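Local coordinates for mandelate racemase/muconate lactonizing enzyme family protein (Roseovarius nubinhibens ISM, PDB 3U4F) that binds magnesium in a TIM-barrel active site of the enolase superfamily and is probably a hydro-lyase or a related racemase-type enzyme, at residues 227-232 with 252-257; 276-281 with 303-308; 313-318 with 330-335. One frame throughout, in Å; residues are numbered along the deposited sequence.

Contact 1 (227-232 with 252-257); sequences FSHFEE and DVTGGE. With MG (magnesium ion), chain E; GAI (guanidine), chain F.
F230 and E231 lie beside V253 and T254 as parallel bridge partners, the short strands 229-231 and 253-255 passing 4.6 Å apart with their N-to-C directions 43° apart. Three backbone hydrogen bonds join them: F230 N gives to D252 O, T254 N to F230 O, and E232 N to T254 O, the last almost straight. At the N-terminal end one water bridges S228 O to D252 OD2 and another links S228 O with D252 N. F230 and V253 share one face, turned to the helices outside; F230 packs on helix 212-224 and V253 on helix 239-248, as apolar residues should. With helix 239-248 the strands form a beta-alpha-beta unit of the TIM barrel, whose other face looks into the barrel. There T254 lays methyl CG2 over one face of the H229 ring, 3.8 Å from its centroid, a CH-pi contact, while its OG1 is bonded to Q278. With CG anti to the backbone N (chi1 172°), H229 puts its ring under the T254 methyl, the two side chains crossing at about a right angle, and NE2 donates in the ring plane to E231 OE1, 2.8 Å away, arriving from the anti side and tilted out of the carboxylate plane. K167 and Q278 also hold OE1, fixing the carboxylate's rotation. A leucine in place of H229 would probably leave E231 OE1 without one of its donors and the carboxylate less firmly oriented. The extended chain of E231 then carries OE2 to the magnesium ion (2.1 Å), which E257 OE1 meets at 2.0 Å; the two carboxylate planes stand 75° apart. D205, guanidine N2 and N3, and a water held by E232 OE1, whose OE2 bonds S208, complete the shell. E257 OE2 also pairs with K94 of the second subunit.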
loop_
_atom_site.group_PDB
_atom_site.type_symbol
_atom_site.label_atom_id
_atom_site.label_comp_id
_atom_site.label_asym_id
_atom_site.label_seq_id
_atom_site.Cartn_x
_atom_site.Cartn_y
_atom_site.Cartn_z
ATOM N N PHE A 227 -20.411 22.593 -16.054
ATOM C CA PHE A 227 -19.687 21.322 -15.890
ATOM C C PHE A 227 -20.540 20.295 -15.142
ATOM O O PHE A 227 -21.412 20.646 -14.322
ATOM C CB PHE A 227 -18.337 21.521 -15.190
ATOM C CG PHE A 227 -17.230 21.988 -16.093
ATOM C CD1 PHE A 227 -17.295 23.236 -16.757
ATOM C CD2 PHE A 227 -16.078 21.207 -16.238
ATOM C CE1 PHE A 227 -16.225 23.687 -17.558
ATOM C CE2 PHE A 227 -15.012 21.632 -17.043
ATOM C CZ PHE A 227 -15.080 22.875 -17.699
ATOM N N SER A 228 -20.304 19.009 -15.410
ATOM C CA SER A 228 -21.152 17.967 -14.843
ATOM C C SER A 228 -20.426 16.891 -14.021
ATOM O O SER A 228 -21.067 15.921 -13.574
ATOM C CB SER A 228 -21.990 17.299 -15.947
ATOM O OG SER A 228 -21.147 16.977 -17.059
ATOM N N HIS A 229 -19.120 17.096 -13.779
ATOM C CA HIS A 229 -18.279 16.047 -13.172
ATOM C C HIS A 229 -17.039 16.760 -12.608
ATOM O O HIS A 229 -16.302 17.405 -13.355
ATOM C CB HIS A 229 -17.926 15.047 -14.301
ATOM C CG HIS A 229 -16.915 13.997 -13.947
ATOM N ND1 HIS A 229 -17.203 12.649 -13.996
ATOM C CD2 HIS A 229 -15.609 14.090 -13.598
ATOM C CE1 HIS A 229 -16.121 11.953 -13.686
ATOM N NE2 HIS A 229 -15.139 12.805 -13.440
ATOM N N PHE A 230 -16.837 16.642 -11.306
ATOM C CA PHE A 230 -15.732 17.310 -10.595
ATOM C C PHE A 230 -14.988 16.215 -9.833
ATOM O O PHE A 230 -15.436 15.732 -8.775
ATOM C CB PHE A 230 -16.358 18.347 -9.644
ATOM C CG PHE A 230 -15.370 19.201 -8.889
ATOM C CD1 PHE A 230 -14.042 19.298 -9.275
ATOM C CD2 PHE A 230 -15.823 19.968 -7.823
ATOM C CE1 PHE A 230 -13.148 20.137 -8.572
ATOM C CE2 PHE A 230 -14.936 20.818 -7.113
ATOM C CZ PHE A 230 -13.624 20.899 -7.488
ATOM N N GLU A 231 -13.851 15.820 -10.384
ATOM C CA GLU A 231 -13.137 14.653 -9.919
ATOM C C GLU A 231 -11.996 15.010 -8.964
ATOM O O GLU A 231 -11.254 15.935 -9.217
ATOM C CB GLU A 231 -12.617 13.894 -11.136
ATOM C CG GLU A 231 -11.804 12.655 -10.808
ATOM C CD GLU A 231 -11.665 11.756 -12.019
ATOM O OE1 GLU A 231 -12.468 11.930 -12.987
ATOM O OE2 GLU A 231 -10.776 10.863 -11.983
ATOM N N GLU A 232 -11.905 14.238 -7.883
ATOM C CA GLU A 232 -10.815 14.260 -6.908
ATOM C C GLU A 232 -10.496 15.684 -6.453
ATOM O O GLU A 232 -9.384 16.139 -6.594
ATOM C CB GLU A 232 -9.572 13.519 -7.468
ATOM C CG GLU A 232 -8.557 13.073 -6.408
ATOM C CD GLU A 232 -7.469 12.189 -7.006
ATOM O OE1 GLU A 232 -7.858 11.219 -7.689
ATOM O OE2 GLU A 232 -6.251 12.457 -6.767
ATOM N N ASP A 252 -21.830 16.640 -9.591
ATOM C CA ASP A 252 -21.300 15.342 -9.163
ATOM C C ASP A 252 -19.826 15.498 -8.827
ATOM O O ASP A 252 -19.044 16.020 -9.647
ATOM C CB ASP A 252 -21.401 14.282 -10.280
ATOM C CG ASP A 252 -22.799 13.688 -10.433
ATOM O OD1 ASP A 252 -23.645 13.818 -9.519
ATOM O OD2 ASP A 252 -23.035 13.062 -11.486
ATOM N N VAL A 253 -19.471 15.032 -7.639
ATOM C CA VAL A 253 -18.074 14.913 -7.183
ATOM C C VAL A 253 -17.742 13.411 -7.239
ATOM O O VAL A 253 -18.541 12.555 -6.821
ATOM C CB VAL A 253 -17.891 15.480 -5.752
ATOM C CG1 VAL A 253 -16.504 15.117 -5.136
ATOM C CG2 VAL A 253 -18.109 17.012 -5.732
ATOM N N THR A 254 -16.565 13.108 -7.776
ATOM C CA THR A 254 -16.237 11.742 -8.195
ATOM C C THR A 254 -14.832 11.416 -7.691
ATOM O O THR A 254 -14.017 12.318 -7.489
ATOM C CB THR A 254 -16.351 11.588 -9.729
ATOM O OG1 THR A 254 -15.203 12.135 -10.380
ATOM C CG2 THR A 254 -17.612 12.341 -10.277
ATOM N N GLY A 255 -14.562 10.139 -7.437
ATOM C CA GLY A 255 -13.188 9.758 -7.120
ATOM C C GLY A 255 -13.042 8.281 -6.836
ATOM O O GLY A 255 -14.029 7.528 -6.882
ATOM N N GLY A 256 -11.793 7.892 -6.550
ATOM C CA GLY A 256 -11.459 6.557 -6.070
ATOM C C GLY A 256 -10.355 5.870 -6.869
ATOM O O GLY A 256 -10.018 4.732 -6.561
ATOM N N GLU A 257 -9.784 6.538 -7.872
ATOM C CA GLU A 257 -8.842 5.865 -8.757
ATOM C C GLU A 257 -7.616 5.305 -8.048
ATOM O O GLU A 257 -7.108 4.277 -8.487
ATOM C CB GLU A 257 -8.430 6.728 -9.940
ATOM C CG GLU A 257 -7.529 7.909 -9.582
ATOM C CD GLU A 257 -7.466 8.870 -10.717
ATOM O OE1 GLU A 257 -8.552 9.339 -11.168
ATOM O OE2 GLU A 257 -6.331 9.162 -11.148
HETATM MG MG MG E . -8.719 11.167 -12.077
HETATM C C GAI F . -7.653 10.709 -14.373
HETATM N N1 GAI F . -7.177 10.519 -15.577
HETATM N N2 GAI F . -6.906 11.134 -13.292
HETATM N N3 GAI F . -8.942 10.439 -14.107
HETATM O O HOH W 1 -21.745 13.383 -13.760
HETATM O O HOH W 2 -23.409 16.697 -12.055
HETATM O O HOH W 3 -9.834 9.803 -6.133
HETATM O O HOH W 4 -8.198 12.063 -10.381
#

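Contact 2 (276-281 with 303-308); sequences VVQPDI and PVTPHC. With GAI (guanidine), chain F.
In the TIM barrel, the end of strand 276-277 and the loop after helix 287-299 run side by side, bringing H307 into the guanidine pocket. A single backbone bridge pairs V277 with V304: V277 N donates to P303 O at 3.0 Å and T305 N to V277 O at 2.9 Å. Further along, H307 N donates to P279 O, a bond suited to the proline, which can accept but has no N-H to give. On the outer side V277 CG2 touches V304 CG2 at 3.6 Å, and V304 CG1 rests against the P279 ring; V277 and P279 pack on helices 262-270 and 287-299. Q278 turns inward, its CB and CG beside T305 O. Its amide gives only a weak bond to that oxygen and is held chiefly by T254 and E231. D280 serves two ends: OD2 caps the following helix through Y283 N, while OD1 offers its anti lone pair to H307. A chi1 of 165° carries the imidazole away from its own N, and the ring meets D280 and the guanidine at its edge, its CD2 3.3 Å from guanidine N3, while ND1 donates to D280 OD1 at 2.7 Å, 8° out of the ring plane.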
loop_
_atom_site.group_PDB
_atom_site.type_symbol
_atom_site.label_atom_id
_atom_site.label_comp_id
_atom_site.label_asym_id
_atom_site.label_seq_id
_atom_site.Cartn_x
_atom_site.Cartn_y
_atom_site.Cartn_z
ATOM N N VAL A 276 -20.102 9.602 -7.653
ATOM C CA VAL A 276 -19.763 8.591 -8.665
ATOM C C VAL A 276 -18.443 7.943 -8.201
ATOM O O VAL A 276 -17.508 8.657 -7.860
ATOM C CB VAL A 276 -19.524 9.243 -10.023
ATOM C CG1 VAL A 276 -19.159 8.190 -11.089
ATOM C CG2 VAL A 276 -20.748 10.049 -10.503
ATOM N N VAL A 277 -18.369 6.615 -8.202
ATOM C CA VAL A 277 -17.125 5.941 -7.817
ATOM C C VAL A 277 -16.258 5.611 -9.040
ATOM O O VAL A 277 -16.777 5.269 -10.117
ATOM C CB VAL A 277 -17.373 4.696 -6.922
ATOM C CG1 VAL A 277 -18.172 5.091 -5.677
ATOM C CG2 VAL A 277 -18.143 3.603 -7.662
ATOM N N GLN A 278 -14.941 5.691 -8.866
ATOM C CA GLN A 278 -14.028 5.590 -10.000
ATOM C C GLN A 278 -12.850 4.632 -9.723
ATOM O O GLN A 278 -11.716 5.031 -9.795
ATOM C CB GLN A 278 -13.488 6.971 -10.385
ATOM C CG GLN A 278 -14.605 7.920 -10.775
ATOM C CD GLN A 278 -14.046 9.191 -11.317
ATOM O OE1 GLN A 278 -13.613 10.036 -10.548
ATOM N NE2 GLN A 278 -14.045 9.345 -12.652
ATOM N N PRO A 279 -13.138 3.351 -9.500
ATOM C CA PRO A 279 -12.029 2.377 -9.379
ATOM C C PRO A 279 -11.195 2.290 -10.683
ATOM O O PRO A 279 -11.696 2.588 -11.774
ATOM C CB PRO A 279 -12.757 1.051 -9.131
ATOM C CG PRO A 279 -14.116 1.242 -9.749
ATOM C CD PRO A 279 -14.455 2.700 -9.439
ATOM N N ASP A 280 -9.922 1.937 -10.556
ATOM C CA ASP A 280 -9.103 1.608 -11.726
ATOM C C ASP A 280 -8.996 0.107 -11.590
ATOM O O ASP A 280 -8.580 -0.385 -10.541
ATOM C CB ASP A 280 -7.715 2.268 -11.622
ATOM C CG ASP A 280 -6.776 1.867 -12.766
ATOM O OD1 ASP A 280 -6.437 2.717 -13.610
ATOM O OD2 ASP A 280 -6.361 0.682 -12.807
ATOM N N ILE A 281 -9.396 -0.619 -12.622
ATOM C CA ILE A 281 -9.469 -2.076 -12.539
ATOM C C ILE A 281 -8.115 -2.695 -12.183
ATOM O O ILE A 281 -8.064 -3.672 -11.426
ATOM C CB ILE A 281 -9.983 -2.656 -13.852
ATOM C CG1 ILE A 281 -11.463 -2.284 -14.062
ATOM C CG2 ILE A 281 -9.801 -4.182 -13.900
ATOM C CD1 ILE A 281 -11.943 -2.720 -15.557
ATOM N N PRO A 303 -23.370 5.407 -9.328
ATOM C CA PRO A 303 -22.795 4.876 -10.568
ATOM C C PRO A 303 -21.285 4.681 -10.506
ATOM O O PRO A 303 -20.607 5.272 -9.647
ATOM C CB PRO A 303 -23.113 5.943 -11.617
ATOM C CG PRO A 303 -23.397 7.179 -10.846
ATOM C CD PRO A 303 -23.793 6.813 -9.452
ATOM N N VAL A 304 -20.785 3.906 -11.467
ATOM C CA VAL A 304 -19.379 3.502 -11.534
ATOM C C VAL A 304 -18.798 3.971 -12.865
ATOM O O VAL A 304 -19.238 3.551 -13.941
ATOM C CB VAL A 304 -19.223 1.983 -11.389
ATOM C CG1 VAL A 304 -17.733 1.591 -11.515
ATOM C CG2 VAL A 304 -19.840 1.481 -10.066
ATOM N N THR A 305 -17.837 4.879 -12.787
ATOM C CA THR A 305 -17.185 5.436 -13.974
ATOM C C THR A 305 -15.680 5.244 -13.774
ATOM O O THR A 305 -15.009 6.106 -13.226
ATOM C CB THR A 305 -17.549 6.944 -14.149
ATOM O OG1 THR A 305 -18.958 7.041 -14.376
ATOM C CG2 THR A 305 -16.855 7.537 -15.360
ATOM N N PRO A 306 -15.150 4.092 -14.207
ATOM C CA PRO A 306 -13.763 3.749 -13.834
ATOM C C PRO A 306 -12.713 4.667 -14.429
ATOM O O PRO A 306 -12.949 5.340 -15.421
ATOM C CB PRO A 306 -13.599 2.322 -14.395
ATOM C CG PRO A 306 -14.977 1.765 -14.358
ATOM C CD PRO A 306 -15.808 2.960 -14.860
ATOM N N HIS A 307 -11.532 4.665 -13.807
ATOM C CA HIS A 307 -10.404 5.409 -14.278
ATOM C C HIS A 307 -9.657 4.512 -15.244
ATOM O O HIS A 307 -9.430 3.323 -14.997
ATOM C CB HIS A 307 -9.511 5.732 -13.070
ATOM C CG HIS A 307 -8.130 6.182 -13.421
ATOM N ND1 HIS A 307 -7.061 5.311 -13.483
ATOM C CD2 HIS A 307 -7.631 7.415 -13.670
ATOM C CE1 HIS A 307 -5.960 5.994 -13.766
ATOM N NE2 HIS A 307 -6.279 7.270 -13.882
ATOM N N CYS A 308 -9.256 5.076 -16.353
ATOM C CA CYS A 308 -8.342 4.334 -17.219
ATOM C C CYS A 308 -7.652 5.364 -18.009
ATOM O O CYS A 308 -8.284 5.999 -18.856
ATOM C CB CYS A 308 -9.041 3.266 -18.106
ATOM S SG CYS A 308 -10.637 3.580 -18.744
HETATM C C GAI F . -7.653 10.709 -14.373
HETATM N N1 GAI F . -7.177 10.519 -15.577
HETATM N N2 GAI F . -6.906 11.134 -13.292
HETATM N N3 GAI F . -8.942 10.439 -14.107
HETATM O O HOH W 5 -10.399 0.766 -14.874
#

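Contact 3 (313-318 with 330-335); sequences LVTLFT and KYLEFS. With GAI (guanidine), chain F.
T315 and T318 face L332 where helix 313-318 passes nearly antiparallel to strand 332-335, the axes 8.9 Å apart and their N-to-C directions at 159°. This is helix-on-strand packing in the TIM barrel: a helix of the outer layer lies against a strand that pairs with 132-139. L332 and T315 carry most of the contact. The leucine's chi1 of 172° sends its forked end toward the helix, where CD1 meets T318 CG2 at 3.8 Å and CD2 meets T315 CG2 at 4.0 Å. Threonine suits both helix positions, since the methyl joins the apolar layer while the hydroxyl bonds a carbonyl earlier in the chain: T318 OG1 donates to V314 O at 2.8 Å, and T315 OG1 is bonded to N310 O. T318 N reaches the same V314 oxygen from the opposite face of its plane. T315 CG2 also approaches F334 CD1 obliquely. A water fills the polar corner beside these methyls, giving to T315 OG1 and E333 O and accepting from S335 N at 2.8 Å. E333 points to the barrel interior instead, where a long acidic side chain can reach the pocket. C308 N binds OE1, and S139 holds OE2, which also forms long, weak ion pairs with K167 and R169; guanidine N1 donates to E333 OE2 at 2.7 Å.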
loop_
_atom_site.group_PDB
_atom_site.type_symbol
_atom_site.label_atom_id
_atom_site.label_comp_id
_atom_site.label_asym_id
_atom_site.label_seq_id
_atom_site.Cartn_x
_atom_site.Cartn_y
_atom_site.Cartn_z
ATOM N N LEU A 313 -4.113 -2.176 -21.986
ATOM C CA LEU A 313 -5.416 -2.903 -21.923
ATOM C C LEU A 313 -6.408 -2.388 -20.867
ATOM O O LEU A 313 -7.579 -2.774 -20.871
ATOM C CB LEU A 313 -5.218 -4.421 -21.764
ATOM C CG LEU A 313 -4.567 -5.121 -22.968
ATOM C CD1 LEU A 313 -4.376 -6.566 -22.631
ATOM C CD2 LEU A 313 -5.494 -4.973 -24.171
ATOM N N VAL A 314 -5.953 -1.511 -19.973
ATOM C CA VAL A 314 -6.835 -0.993 -18.938
ATOM C C VAL A 314 -8.098 -0.369 -19.535
ATOM O O VAL A 314 -9.184 -0.567 -19.008
ATOM C CB VAL A 314 -6.091 -0.016 -17.966
ATOM C CG1 VAL A 314 -5.722 1.295 -18.689
ATOM C CG2 VAL A 314 -6.925 0.233 -16.714
ATOM N N THR A 315 -7.957 0.304 -20.668
ATOM C CA THR A 315 -9.130 0.902 -21.325
ATOM C C THR A 315 -10.115 -0.170 -21.821
ATOM O O THR A 315 -11.345 -0.084 -21.553
ATOM C CB THR A 315 -8.705 1.933 -22.364
ATOM O OG1 THR A 315 -7.968 2.957 -21.688
ATOM C CG2 THR A 315 -9.905 2.577 -23.033
ATOM N N LEU A 316 -9.587 -1.184 -22.497
ATOM C CA LEU A 316 -10.407 -2.302 -22.968
ATOM C C LEU A 316 -11.100 -3.051 -21.839
ATOM O O LEU A 316 -12.295 -3.384 -21.937
ATOM C CB LEU A 316 -9.566 -3.283 -23.810
ATOM C CG LEU A 316 -10.317 -4.499 -24.392
ATOM C CD1 LEU A 316 -11.550 -4.038 -25.252
ATOM C CD2 LEU A 316 -9.354 -5.323 -25.235
ATOM N N PHE A 317 -10.368 -3.308 -20.753
ATOM C CA PHE A 317 -10.952 -3.998 -19.610
ATOM C C PHE A 317 -12.139 -3.207 -19.068
ATOM O O PHE A 317 -13.167 -3.789 -18.690
ATOM C CB PHE A 317 -9.939 -4.183 -18.473
ATOM C CG PHE A 317 -8.730 -5.054 -18.812
ATOM C CD1 PHE A 317 -8.756 -5.994 -19.833
ATOM C CD2 PHE A 317 -7.555 -4.920 -18.072
ATOM C CE1 PHE A 317 -7.597 -6.801 -20.137
ATOM C CE2 PHE A 317 -6.410 -5.729 -18.342
ATOM C CZ PHE A 317 -6.441 -6.678 -19.350
ATOM N N THR A 318 -11.984 -1.886 -19.030
ATOM C CA THR A 318 -13.043 -0.999 -18.541
ATOM C C THR A 318 -14.259 -1.007 -19.499
ATOM O O THR A 318 -15.417 -1.013 -19.048
ATOM C CB THR A 318 -12.507 0.425 -18.411
ATOM O OG1 THR A 318 -11.348 0.424 -17.539
ATOM C CG2 THR A 318 -13.576 1.336 -17.834
ATOM N N LYS A 330 -21.529 7.213 -16.980
ATOM C CA LYS A 330 -21.977 7.810 -18.241
ATOM C C LYS A 330 -21.100 7.491 -19.436
ATOM O O LYS A 330 -21.523 7.620 -20.577
ATOM C CB LYS A 330 -22.095 9.332 -18.109
ATOM C CG LYS A 330 -23.153 9.800 -17.103
ATOM C CD LYS A 330 -23.039 11.315 -16.877
ATOM C CE LYS A 330 -24.192 11.840 -15.998
ATOM N NZ LYS A 330 -23.934 13.301 -15.727
ATOM N N TYR A 331 -19.851 7.123 -19.170
ATOM C CA TYR A 331 -18.840 7.099 -20.214
ATOM C C TYR A 331 -17.523 6.476 -19.760
ATOM O O TYR A 331 -17.221 6.395 -18.569
ATOM C CB TYR A 331 -18.555 8.490 -20.842
ATOM C CG TYR A 331 -18.825 9.672 -19.910
ATOM C CD1 TYR A 331 -19.531 10.775 -20.355
ATOM C CD2 TYR A 331 -18.360 9.664 -18.587
ATOM C CE1 TYR A 331 -19.786 11.879 -19.485
ATOM C CE2 TYR A 331 -18.629 10.736 -17.703
ATOM C CZ TYR A 331 -19.356 11.825 -18.172
ATOM O OH TYR A 331 -19.611 12.862 -17.314
ATOM N N LEU A 332 -16.800 6.033 -20.776
ATOM C CA LEU A 332 -15.454 5.486 -20.707
ATOM C C LEU A 332 -14.432 6.624 -20.743
ATOM O O LEU A 332 -14.447 7.411 -21.680
ATOM C CB LEU A 332 -15.266 4.622 -21.959
ATOM C CG LEU A 332 -13.860 4.078 -22.223
ATOM C CD1 LEU A 332 -13.608 2.929 -21.247
ATOM C CD2 LEU A 332 -13.711 3.609 -23.682
ATOM N N GLU A 333 -13.518 6.672 -19.764
ATOM C CA GLU A 333 -12.359 7.562 -19.862
ATOM C C GLU A 333 -11.448 7.139 -21.014
ATOM O O GLU A 333 -10.967 6.015 -21.044
ATOM C CB GLU A 333 -11.537 7.559 -18.577
ATOM C CG GLU A 333 -10.400 8.579 -18.711
ATOM C CD GLU A 333 -9.683 8.873 -17.438
ATOM O OE1 GLU A 333 -9.809 8.090 -16.479
ATOM O OE2 GLU A 333 -8.989 9.921 -17.421
ATOM N N PHE A 334 -11.214 8.046 -21.951
ATOM C CA PHE A 334 -10.455 7.712 -23.141
ATOM C C PHE A 334 -9.359 8.735 -23.315
ATOM O O PHE A 334 -9.616 9.870 -23.727
ATOM C CB PHE A 334 -11.343 7.689 -24.387
ATOM C CG PHE A 334 -10.647 7.084 -25.590
ATOM C CD1 PHE A 334 -10.687 5.702 -25.811
ATOM C CD2 PHE A 334 -9.938 7.896 -26.476
ATOM C CE1 PHE A 334 -10.018 5.139 -26.906
ATOM C CE2 PHE A 334 -9.245 7.339 -27.572
ATOM C CZ PHE A 334 -9.298 5.980 -27.791
ATOM N N SER A 335 -8.126 8.336 -23.005
ATOM C CA SER A 335 -6.990 9.265 -23.141
ATOM C C SER A 335 -6.768 9.701 -24.599
ATOM O O SER A 335 -6.642 8.864 -25.512
ATOM C CB SER A 335 -5.675 8.649 -22.631
ATOM O OG SER A 335 -4.626 9.589 -22.872
HETATM C C GAI F . -7.653 10.709 -14.373
HETATM N N1 GAI F . -7.177 10.519 -15.577
HETATM N N2 GAI F . -6.906 11.134 -13.292
HETATM N N3 GAI F . -8.942 10.439 -14.107
HETATM O O HOH W 6 -7.851 5.856 -21.830
#

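Overall arrangement
From the N terminus, the three contacts follow in series, each closing its own loop before the next opens. Contact 1 closes a loop through helix 239-248, contact 2 one through helices 281-284 and 287-299, and contact 3 a shorter return from helix 313-322 to strand 332-335. Contacts 1 and 2 adjoin in the same sheet through strands 253-255 and 276-277, where G255 O lies 2.9 Å from Q278 N. Contact 2 meets contact 3 at C308, which touches both segments, its N near E333 OE1 and its SG near T318 OG1. Contacts 1 and 2 thus join neighbouring parts of the barrel wall, contact 3 packs a helix on it, and all reach the bound guanidine.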